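Side-chain contacts in serpin (Taeniopygia guttata, PDB 5HGC), which binds a cortisol-type steroid and, as a member of the serpin family, probably inhibits serine proteases: residues R226-Y229 against A233-F236; M357-R362 against S366-G371; E126-D131 against N143-R148. One frame throughout, in Å; residues are numbered along the deposited sequence.

Contact 1: R226-Y229 against A233-F236; sequences RLHY and ATAF. With HCY ((11alpha,14beta)-11,17,21-trihydroxypregn-4-ene-3,20-dione), chain B.
Two side chains of the neighbouring strand grip the hydroxyl of Thr234. Arg226 NH1 donates to Thr234 OG1 over 3.2 Å, and His228 ND1 lies 2.9 Å from the same OG1 in a hydrogen bond for which either may be the donor. The hydroxyl sits at the guanidinium edge, 21° out of its plane, while CE1 of the His228 ring stands over one guanidinium face. With OG1 anti to the backbone N (chi1 -166°), Thr234 meets both partners and keeps CG2 next to the steroid's side chain. NH1 of Arg226 gives a bond of 2.8 Å to the ketone O4 of the steroid, and Arg226 NH2 reaches its hydroxyl O5 at 2.9 Å, almost straight (174°). Asp213 takes NE in a salt bridge. Arg226 CG lies over the face of Phe236, a CH-pi contact 4.1 Å from the ring centroid, and bends at the next two torsions carry the guanidinium back to Thr234 and the steroid. Arg226, His228, Thr234 and Phe236 share one face of the hairpin in sheet B of the serpin fold. Between them Leu227 and Ala235 form a hydrogen-bonded antiparallel pair, Ala235 N lying 2.8 Å from Leu227 O. Near the turn, Tyr229 CD2 packs 3.6 Å from Ala233 CB. A methionine in place of Arg226 would probably leave Asp213 without its counter-charge and the steroid's O4 and O5 without these donors. Tied to Asp213, Thr234 and the steroid at once, the guanidinium is probably fixed in rotation and so presents two N-H groups to the ligand.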
loop_
_atom_site.group_PDB
_atom_site.type_symbol
_atom_site.label_atom_id
_atom_site.label_comp_id
_atom_site.label_asym_id
_atom_site.label_seq_id
_atom_site.Cartn_x
_atom_site.Cartn_y
_atom_site.Cartn_z
ATOM N N ARG A 226 13.566 3.244 -11.948
ATOM C CA ARG A 226 13.345 3.733 -10.607
ATOM C C ARG A 226 13.531 5.255 -10.507
ATOM O O ARG A 226 14.569 5.782 -10.889
ATOM C CB ARG A 226 14.262 3.006 -9.632
ATOM C CG ARG A 226 14.077 3.466 -8.204
ATOM C CD ARG A 226 15.091 4.549 -7.893
ATOM N NE ARG A 226 16.334 3.913 -7.467
ATOM C CZ ARG A 226 16.470 3.236 -6.336
ATOM N NH1 ARG A 226 15.436 3.132 -5.475
ATOM N NH2 ARG A 226 17.617 2.655 -6.066
ATOM N N LEU A 227 12.527 5.935 -9.959
ATOM C CA LEU A 227 12.470 7.392 -9.873
ATOM C C LEU A 227 12.354 7.744 -8.421
ATOM O O LEU A 227 11.526 7.143 -7.730
ATOM C CB LEU A 227 11.241 7.943 -10.625
ATOM C CG LEU A 227 11.213 7.789 -12.155
ATOM C CD1 LEU A 227 10.106 8.629 -12.789
ATOM C CD2 LEU A 227 12.587 8.186 -12.696
ATOM N N HIS A 228 13.176 8.673 -7.938
ATOM C CA HIS A 228 13.044 9.099 -6.552
ATOM C C HIS A 228 12.000 10.164 -6.424
ATOM O O HIS A 228 11.839 11.045 -7.296
ATOM C CB HIS A 228 14.349 9.634 -5.977
ATOM C CG HIS A 228 15.393 8.584 -5.817
ATOM N ND1 HIS A 228 15.144 7.379 -5.184
ATOM C CD2 HIS A 228 16.683 8.551 -6.198
ATOM C CE1 HIS A 228 16.241 6.644 -5.196
ATOM N NE2 HIS A 228 17.189 7.337 -5.798
ATOM N N TYR A 229 11.301 10.080 -5.305
ATOM C CA TYR A 229 10.590 11.240 -4.775
ATOM C C TYR A 229 11.526 12.134 -3.927
ATOM O O TYR A 229 12.544 11.658 -3.341
ATOM C CB TYR A 229 9.419 10.766 -3.949
ATOM C CG TYR A 229 8.252 10.177 -4.738
ATOM C CD1 TYR A 229 7.486 10.973 -5.607
ATOM C CD2 TYR A 229 7.905 8.815 -4.600
ATOM C CE1 TYR A 229 6.396 10.438 -6.294
ATOM C CE2 TYR A 229 6.841 8.258 -5.295
ATOM C CZ TYR A 229 6.072 9.078 -6.108
ATOM O OH TYR A 229 4.998 8.539 -6.766
ATOM N N ALA A 233 10.844 8.566 -0.148
ATOM C CA ALA A 233 10.061 7.602 -0.953
ATOM C C ALA A 233 10.716 7.425 -2.298
ATOM O O ALA A 233 11.353 8.324 -2.778
ATOM C CB ALA A 233 8.592 8.023 -1.151
ATOM N N THR A 234 10.546 6.263 -2.898
ATOM C CA THR A 234 11.055 5.990 -4.228
ATOM C C THR A 234 10.049 5.123 -4.996
ATOM O O THR A 234 9.321 4.338 -4.388
ATOM C CB THR A 234 12.451 5.305 -4.101
ATOM O OG1 THR A 234 13.110 5.313 -5.371
ATOM C CG2 THR A 234 12.356 3.864 -3.515
ATOM N N ALA A 235 9.981 5.282 -6.317
ATOM C CA ALA A 235 9.056 4.473 -7.135
ATOM C C ALA A 235 9.782 3.561 -8.132
ATOM O O ALA A 235 10.604 4.049 -8.904
ATOM C CB ALA A 235 8.073 5.377 -7.827
ATOM N N PHE A 236 9.527 2.254 -8.082
ATOM C CA PHE A 236 9.982 1.266 -9.131
ATOM C C PHE A 236 8.871 1.063 -10.135
ATOM O O PHE A 236 7.757 0.711 -9.744
ATOM C CB PHE A 236 10.279 -0.109 -8.537
ATOM C CG PHE A 236 11.565 -0.169 -7.745
ATOM C CD1 PHE A 236 11.769 0.678 -6.597
ATOM C CD2 PHE A 236 12.570 -1.094 -8.090
ATOM C CE1 PHE A 236 12.953 0.613 -5.838
ATOM C CE2 PHE A 236 13.759 -1.159 -7.335
ATOM C CZ PHE A 236 13.946 -0.320 -6.208
HETATM C C1 HCY B . 15.644 -6.016 0.599
HETATM C C2 HCY B . 15.419 -7.385 1.235
HETATM C C3 HCY B . 14.263 -7.372 2.210
HETATM C C4 HCY B . 13.296 -6.248 2.224
HETATM C C5 HCY B . 13.231 -5.418 1.176
HETATM C C6 HCY B . 11.979 -4.594 0.970
HETATM C C7 HCY B . 12.354 -3.122 0.683
HETATM C C8 HCY B . 13.514 -2.901 -0.294
HETATM C C9 HCY B . 14.722 -3.772 0.111
HETATM C C10 HCY B . 14.376 -5.277 0.179
HETATM C C12 HCY B . 16.361 -1.906 -0.791
HETATM C C11 HCY B . 16.062 -3.412 -0.622
HETATM C C13 HCY B . 15.098 -1.112 -1.244
HETATM C C14 HCY B . 13.950 -1.452 -0.291
HETATM C C15 HCY B . 12.955 -0.331 -0.466
HETATM C C16 HCY B . 13.786 0.911 -0.759
HETATM C C17 HCY B . 15.228 0.420 -1.047
HETATM C C18 HCY B . 14.706 -1.372 -2.728
HETATM C C19 HCY B . 13.852 -5.889 -1.138
HETATM C C20 HCY B . 15.898 1.180 -2.177
HETATM C C21 HCY B . 17.389 1.444 -2.149
HETATM O O1 HCY B . 14.100 -8.331 2.937
HETATM O O2 HCY B . 15.906 -3.997 -1.918
HETATM O O3 HCY B . 16.069 0.724 0.090
HETATM O O4 HCY B . 15.248 1.588 -3.128
HETATM O O5 HCY B . 17.780 1.274 -3.510
#

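Contact 2: M357-R362 against S366-G371; sequences MLIFDR and STLFIG. With HCY ((11alpha,14beta)-11,17,21-trihydroxypregn-4-ene-3,20-dione), chain B.
The side chains of Phe360 and Thr367 run alongside each other, with the hydroxyl of Thr367 at the ring edge: Phe360 CE2 is 3.2 Å from Thr367 OG1. Beside the backbone N (chi1 -41°), OG1 turns to that edge, and the methyl CG2 of Thr367 also packs on Phe360 CE2, at 3.7 Å. The steroid touches the root of the same phenylalanine, its C15 standing 3.5 Å from Phe360 CB. Further along this face Leu358 and Ile370 cross at an angle, with Leu358 CD2 4.0 Å from Ile370 CG2. On the other face Ile359 CD1 packs 4.0 Å from Phe369 CD2. Between the Ile359-Phe369 and Phe360-Thr367 pairs the register slips by one residue, a classic beta bulge in the hairpin: two residues, Leu368 and Phe369, stand across from the single Ile359, whose carbonyl O accepts from Leu368 N at 2.7 Å and from Phe369 N at 3.0 Å. The extra residue brings the side chain of Leu368 toward the partner strand, where its CG lies 3.7 Å from Asp361 N. That amide is itself bonded to Ser366 O. One step out, the ring of Phe236 meets Phe360 nearly at right angles from the adjacent strand 233-240, and Phe36 lies almost parallel to Phe369. At the turn, the Asp361 carboxylate is held by the hydroxyls of Ser232 and Thr364, and Thr364 also bonds to Ser366 OG. Helix 12-29 packs on the sheet at Ile370, setting Ala19, Phe20 and Phe23 against it.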
loop_
_atom_site.group_PDB
_atom_site.type_symbol
_atom_site.label_atom_id
_atom_site.label_comp_id
_atom_site.label_asym_id
_atom_site.label_seq_id
_atom_site.Cartn_x
_atom_site.Cartn_y
_atom_site.Cartn_z
ATOM N N MET A 357 3.599 -0.365 -10.520
ATOM C CA MET A 357 4.233 0.733 -9.799
ATOM C C MET A 357 4.388 0.363 -8.291
ATOM O O MET A 357 3.378 0.074 -7.582
ATOM C CB MET A 357 3.476 2.013 -10.006
ATOM C CG MET A 357 4.146 3.141 -9.265
ATOM S SD MET A 357 3.363 4.658 -9.817
ATOM C CE MET A 357 4.427 5.986 -9.231
ATOM N N LEU A 358 5.639 0.311 -7.812
ATOM C CA LEU A 358 5.885 -0.109 -6.432
ATOM C C LEU A 358 6.560 1.051 -5.704
ATOM O O LEU A 358 7.618 1.543 -6.139
ATOM C CB LEU A 358 6.729 -1.377 -6.346
ATOM C CG LEU A 358 6.430 -2.457 -7.393
ATOM C CD1 LEU A 358 7.476 -3.548 -7.304
ATOM C CD2 LEU A 358 5.031 -3.032 -7.224
ATOM N N ILE A 359 5.932 1.525 -4.627
ATOM C CA ILE A 359 6.444 2.712 -3.957
ATOM C C ILE A 359 6.948 2.287 -2.626
ATOM O O ILE A 359 6.225 1.631 -1.894
ATOM C CB ILE A 359 5.387 3.787 -3.846
ATOM C CG1 ILE A 359 4.881 4.131 -5.269
ATOM C CG2 ILE A 359 5.947 4.978 -3.107
ATOM C CD1 ILE A 359 3.625 5.000 -5.369
ATOM N N PHE A 360 8.195 2.632 -2.338
ATOM C CA PHE A 360 8.846 2.270 -1.069
ATOM C C PHE A 360 9.345 3.511 -0.300
ATOM O O PHE A 360 9.592 4.616 -0.907
ATOM C CB PHE A 360 10.061 1.366 -1.274
ATOM C CG PHE A 360 9.797 0.130 -2.100
ATOM C CD1 PHE A 360 9.940 0.163 -3.514
ATOM C CD2 PHE A 360 9.424 -1.076 -1.482
ATOM C CE1 PHE A 360 9.708 -0.965 -4.285
ATOM C CE2 PHE A 360 9.198 -2.200 -2.261
ATOM C CZ PHE A 360 9.347 -2.148 -3.662
ATOM N N ASP A 361 9.524 3.326 1.017
ATOM C CA ASP A 361 10.319 4.284 1.787
ATOM C C ASP A 361 11.782 3.805 1.976
ATOM O O ASP A 361 11.982 2.719 2.530
ATOM C CB ASP A 361 9.644 4.601 3.125
ATOM C CG ASP A 361 10.464 5.565 3.990
ATOM O OD1 ASP A 361 11.171 6.453 3.417
ATOM O OD2 ASP A 361 10.412 5.413 5.253
ATOM N N ARG A 362 12.763 4.618 1.538
ATOM C CA ARG A 362 14.200 4.319 1.700
ATOM C C ARG A 362 14.728 4.419 3.137
ATOM O O ARG A 362 15.668 3.699 3.460
ATOM C CB ARG A 362 15.102 5.132 0.770
ATOM C CG ARG A 362 14.967 4.850 -0.712
ATOM C CD ARG A 362 15.667 5.968 -1.476
ATOM N NE ARG A 362 14.772 7.120 -1.623
ATOM C CZ ARG A 362 15.121 8.304 -2.132
ATOM N NH1 ARG A 362 16.395 8.491 -2.517
ATOM N NH2 ARG A 362 14.205 9.304 -2.235
ATOM N N SER A 366 10.318 0.020 3.626
ATOM C CA SER A 366 8.992 -0.586 3.620
ATOM C C SER A 366 8.288 -0.280 2.324
ATOM O O SER A 366 8.472 0.801 1.734
ATOM C CB SER A 366 8.119 -0.113 4.797
ATOM O OG SER A 366 8.071 1.290 4.787
ATOM N N THR A 367 7.467 -1.243 1.907
ATOM C CA THR A 367 6.601 -1.063 0.766
ATOM C C THR A 367 5.370 -0.264 1.156
ATOM O O THR A 367 4.552 -0.714 1.978
ATOM C CB THR A 367 6.194 -2.414 0.177
ATOM O OG1 THR A 367 7.350 -3.282 0.179
ATOM C CG2 THR A 367 5.637 -2.228 -1.231
ATOM N N LEU A 368 5.271 0.916 0.550
ATOM C CA LEU A 368 4.149 1.804 0.767
ATOM C C LEU A 368 3.000 1.508 -0.172
ATOM O O LEU A 368 1.843 1.561 0.252
ATOM C CB LEU A 368 4.549 3.278 0.638
ATOM C CG LEU A 368 5.837 3.638 1.373
ATOM C CD1 LEU A 368 6.109 5.122 1.200
ATOM C CD2 LEU A 368 5.814 3.211 2.852
ATOM N N PHE A 369 3.270 1.227 -1.449
ATOM C CA PHE A 369 2.151 0.970 -2.377
ATOM C C PHE A 369 2.511 -0.085 -3.396
ATOM O O PHE A 369 3.663 -0.151 -3.853
ATOM C CB PHE A 369 1.746 2.249 -3.113
ATOM C CG PHE A 369 1.165 3.313 -2.229
ATOM C CD1 PHE A 369 -0.180 3.287 -1.877
ATOM C CD2 PHE A 369 1.955 4.375 -1.767
ATOM C CE1 PHE A 369 -0.726 4.285 -1.067
ATOM C CE2 PHE A 369 1.405 5.381 -0.942
ATOM C CZ PHE A 369 0.054 5.337 -0.596
ATOM N N ILE A 370 1.529 -0.905 -3.759
ATOM C CA ILE A 370 1.695 -1.860 -4.839
ATOM C C ILE A 370 0.566 -1.625 -5.852
ATOM O O ILE A 370 -0.640 -1.740 -5.529
ATOM C CB ILE A 370 1.768 -3.303 -4.313
ATOM C CG1 ILE A 370 3.058 -3.500 -3.502
ATOM C CG2 ILE A 370 1.715 -4.307 -5.469
ATOM C CD1 ILE A 370 3.223 -4.872 -2.871
ATOM N N GLY A 371 0.951 -1.262 -7.081
ATOM C CA GLY A 371 -0.005 -0.938 -8.116
ATOM C C GLY A 371 0.265 -1.870 -9.271
ATOM O O GLY A 371 1.415 -2.159 -9.604
HETATM C C1 HCY B . 15.644 -6.016 0.599
HETATM C C2 HCY B . 15.419 -7.385 1.235
HETATM C C3 HCY B . 14.263 -7.372 2.210
HETATM C C4 HCY B . 13.296 -6.248 2.224
HETATM C C5 HCY B . 13.231 -5.418 1.176
HETATM C C6 HCY B . 11.979 -4.594 0.970
HETATM C C7 HCY B . 12.354 -3.122 0.683
HETATM C C8 HCY B . 13.514 -2.901 -0.294
HETATM C C9 HCY B . 14.722 -3.772 0.111
HETATM C C10 HCY B . 14.376 -5.277 0.179
HETATM C C12 HCY B . 16.361 -1.906 -0.791
HETATM C C11 HCY B . 16.062 -3.412 -0.622
HETATM C C13 HCY B . 15.098 -1.112 -1.244
HETATM C C14 HCY B . 13.950 -1.452 -0.291
HETATM C C15 HCY B . 12.955 -0.331 -0.466
HETATM C C16 HCY B . 13.786 0.911 -0.759
HETATM C C17 HCY B . 15.228 0.420 -1.047
HETATM C C18 HCY B . 14.706 -1.372 -2.728
HETATM C C19 HCY B . 13.852 -5.889 -1.138
HETATM C C20 HCY B . 15.898 1.180 -2.177
HETATM C C21 HCY B . 17.389 1.444 -2.149
HETATM O O1 HCY B . 14.100 -8.331 2.937
HETATM O O2 HCY B . 15.906 -3.997 -1.918
HETATM O O3 HCY B . 16.069 0.724 0.090
HETATM O O4 HCY B . 15.248 1.588 -3.128
HETATM O O5 HCY B . 17.780 1.274 -3.510
#

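Contact 3: E126-D131 against N143-R148; sequences EAFTTD and NDYIER
Helix 135-149, helix F of the serpin fold, lies across sheet A, and here Tyr145 reaches from it to Glu126 and Phe128 on the edge strand 126-130. The span is long, Phe128 CA and Tyr145 CA being 10.5 Å apart, and the tyrosine bridges most of it. Its ring leaves the helix with CG anti to the backbone N (chi1 166°) and presents one face to Phe128. The two form a T-shaped pair, the phenylalanine supplying the edge, with ring centroids 4.8 Å apart and planes at 63°. The closest atoms are Phe128 CZ and Tyr145 CE1, at 3.4 Å. Sheet A is the one that takes up the reactive-centre loop in inhibitory serpins, and helix F covers part of its surface. At the far end of the tyrosine, OH donates to Glu126 OE1; the modelled separation of 2.4 Å is very short, and its exact value is doubtful. OE1 approaches the tyrosine near the plane of the ring, with the carboxylate turned 44° against it. Glu126 OE2 has a long, weak ion pair with Lys149. From the neighbouring strand 100-106, Phe104 lies nearly parallel to Phe128, while Ala102 and Phe172 touch the tyrosine from the sheet.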
loop_
_atom_site.group_PDB
_atom_site.type_symbol
_atom_site.label_atom_id
_atom_site.label_comp_id
_atom_site.label_asym_id
_atom_site.label_seq_id
_atom_site.Cartn_x
_atom_site.Cartn_y
_atom_site.Cartn_z
ATOM N N GLU A 126 -7.997 5.667 15.969
ATOM C CA GLU A 126 -9.259 6.330 16.358
ATOM C C GLU A 126 -10.332 5.281 16.339
ATOM O O GLU A 126 -10.474 4.602 15.311
ATOM C CB GLU A 126 -9.661 7.455 15.399
ATOM C CG GLU A 126 -8.621 8.553 15.407
ATOM C CD GLU A 126 -8.979 9.787 14.602
ATOM O OE1 GLU A 126 -9.790 9.736 13.651
ATOM O OE2 GLU A 126 -8.442 10.854 14.941
ATOM N N ALA A 127 -11.078 5.154 17.445
ATOM C CA ALA A 127 -12.173 4.172 17.553
ATOM C C ALA A 127 -13.502 4.891 17.761
ATOM O O ALA A 127 -13.559 5.893 18.489
ATOM C CB ALA A 127 -11.900 3.259 18.731
ATOM N N PHE A 128 -14.559 4.393 17.122
ATOM C CA PHE A 128 -15.911 5.055 17.129
ATOM C C PHE A 128 -16.996 4.048 17.487
ATOM O O PHE A 128 -17.020 2.928 16.946
ATOM C CB PHE A 128 -16.267 5.664 15.780
ATOM C CG PHE A 128 -15.296 6.718 15.329
ATOM C CD1 PHE A 128 -14.087 6.366 14.676
ATOM C CD2 PHE A 128 -15.558 8.070 15.567
ATOM C CE1 PHE A 128 -13.173 7.337 14.296
ATOM C CE2 PHE A 128 -14.634 9.063 15.170
ATOM C CZ PHE A 128 -13.438 8.699 14.537
ATOM N N THR A 129 -17.846 4.440 18.438
ATOM C CA THR A 129 -19.072 3.708 18.779
ATOM C C THR A 129 -20.015 4.003 17.632
ATOM O O THR A 129 -20.233 5.183 17.227
ATOM C CB THR A 129 -19.739 4.256 20.055
ATOM O OG1 THR A 129 -18.755 4.560 21.037
ATOM C CG2 THR A 129 -20.583 3.204 20.620
ATOM N N THR A 130 -20.565 2.955 17.068
ATOM C CA THR A 130 -21.331 3.140 15.847
ATOM C C THR A 130 -22.639 2.376 15.971
ATOM O O THR A 130 -22.644 1.188 16.327
ATOM C CB THR A 130 -20.536 2.636 14.627
ATOM O OG1 THR A 130 -19.320 3.364 14.542
ATOM C CG2 THR A 130 -21.300 2.826 13.336
ATOM N N ASP A 131 -23.724 3.076 15.659
ATOM C CA ASP A 131 -25.046 2.476 15.572
ATOM C C ASP A 131 -25.286 1.957 14.156
ATOM O O ASP A 131 -25.773 2.698 13.284
ATOM C CB ASP A 131 -26.105 3.518 15.946
ATOM C CG ASP A 131 -27.497 2.902 16.194
ATOM O OD1 ASP A 131 -27.714 1.657 16.076
ATOM O OD2 ASP A 131 -28.392 3.707 16.518
ATOM N N ASN A 143 -18.334 7.862 5.929
ATOM C CA ASN A 143 -17.780 8.422 4.698
ATOM C C ASN A 143 -17.389 9.881 4.825
ATOM O O ASN A 143 -16.395 10.327 4.220
ATOM C CB ASN A 143 -18.734 8.209 3.538
ATOM C CG ASN A 143 -18.913 6.738 3.199
ATOM O OD1 ASN A 143 -17.963 5.923 3.323
ATOM N ND2 ASN A 143 -20.133 6.370 2.792
ATOM N N ASP A 144 -18.137 10.606 5.652
ATOM C CA ASP A 144 -17.780 11.963 6.000
ATOM C C ASP A 144 -16.489 11.999 6.797
ATOM O O ASP A 144 -15.689 12.952 6.668
ATOM C CB ASP A 144 -18.890 12.622 6.803
ATOM C CG ASP A 144 -20.113 12.964 5.942
ATOM O OD1 ASP A 144 -20.020 12.900 4.682
ATOM O OD2 ASP A 144 -21.167 13.287 6.536
ATOM N N TYR A 145 -16.294 10.955 7.610
ATOM C CA TYR A 145 -15.124 10.851 8.435
ATOM C C TYR A 145 -13.881 10.664 7.561
ATOM O O TYR A 145 -12.873 11.414 7.724
ATOM C CB TYR A 145 -15.285 9.739 9.443
ATOM C CG TYR A 145 -13.993 9.379 10.079
ATOM C CD1 TYR A 145 -13.399 10.219 11.058
ATOM C CD2 TYR A 145 -13.305 8.183 9.684
ATOM C CE1 TYR A 145 -12.183 9.869 11.627
ATOM C CE2 TYR A 145 -12.081 7.848 10.236
ATOM C CZ TYR A 145 -11.550 8.689 11.213
ATOM O OH TYR A 145 -10.403 8.313 11.783
ATOM N N ILE A 146 -13.971 9.707 6.624
ATOM C CA ILE A 146 -12.876 9.431 5.667
ATOM C C ILE A 146 -12.611 10.648 4.822
ATOM O O ILE A 146 -11.453 11.004 4.615
ATOM C CB ILE A 146 -13.122 8.218 4.755
ATOM C CG1 ILE A 146 -13.664 7.019 5.573
ATOM C CG2 ILE A 146 -11.853 7.834 3.980
ATOM C CD1 ILE A 146 -12.725 6.392 6.596
ATOM N N GLU A 147 -13.669 11.307 4.373
ATOM C CA GLU A 147 -13.503 12.486 3.568
ATOM C C GLU A 147 -12.797 13.621 4.306
ATOM O O GLU A 147 -11.908 14.279 3.749
ATOM C CB GLU A 147 -14.840 12.946 3.023
ATOM C CG GLU A 147 -14.754 14.231 2.209
ATOM C CD GLU A 147 -16.089 14.569 1.599
ATOM O OE1 GLU A 147 -17.006 13.708 1.682
ATOM O OE2 GLU A 147 -16.215 15.683 1.036
ATOM N N ARG A 148 -13.178 13.835 5.553
ATOM C CA ARG A 148 -12.667 14.968 6.282
ATOM C C ARG A 148 -11.204 14.709 6.644
ATOM O O ARG A 148 -10.356 15.610 6.582
ATOM C CB ARG A 148 -13.532 15.237 7.520
ATOM C CG ARG A 148 -13.193 16.544 8.170
ATOM C CD ARG A 148 -14.335 17.138 8.961
ATOM N NE ARG A 148 -13.906 18.454 9.448
ATOM C CZ ARG A 148 -14.615 19.296 10.208
ATOM N NH1 ARG A 148 -15.866 19.029 10.632
ATOM N NH2 ARG A 148 -14.043 20.443 10.552
#

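From the N terminus, contact 3 comes first: eleven residues, mostly the opening turns of helix 135-149, separate its segments, so it ties that helix back to the edge of sheet A. Contact 1 then closes a hairpin over three residues, and contact 2 closes another near the C-terminal end of the chain, again over three. The three follow in series, with neither nesting nor crossing. Contacts 1 and 2 are joined edge to edge through the neighbouring strands 233-240 and 355-361, where Thr234 N probably bonds to Phe360 O, and both border the steroid. Contact 3 stands apart, its centre about 33 Å from that of contact 1 and about 27 Å from that of contact 2.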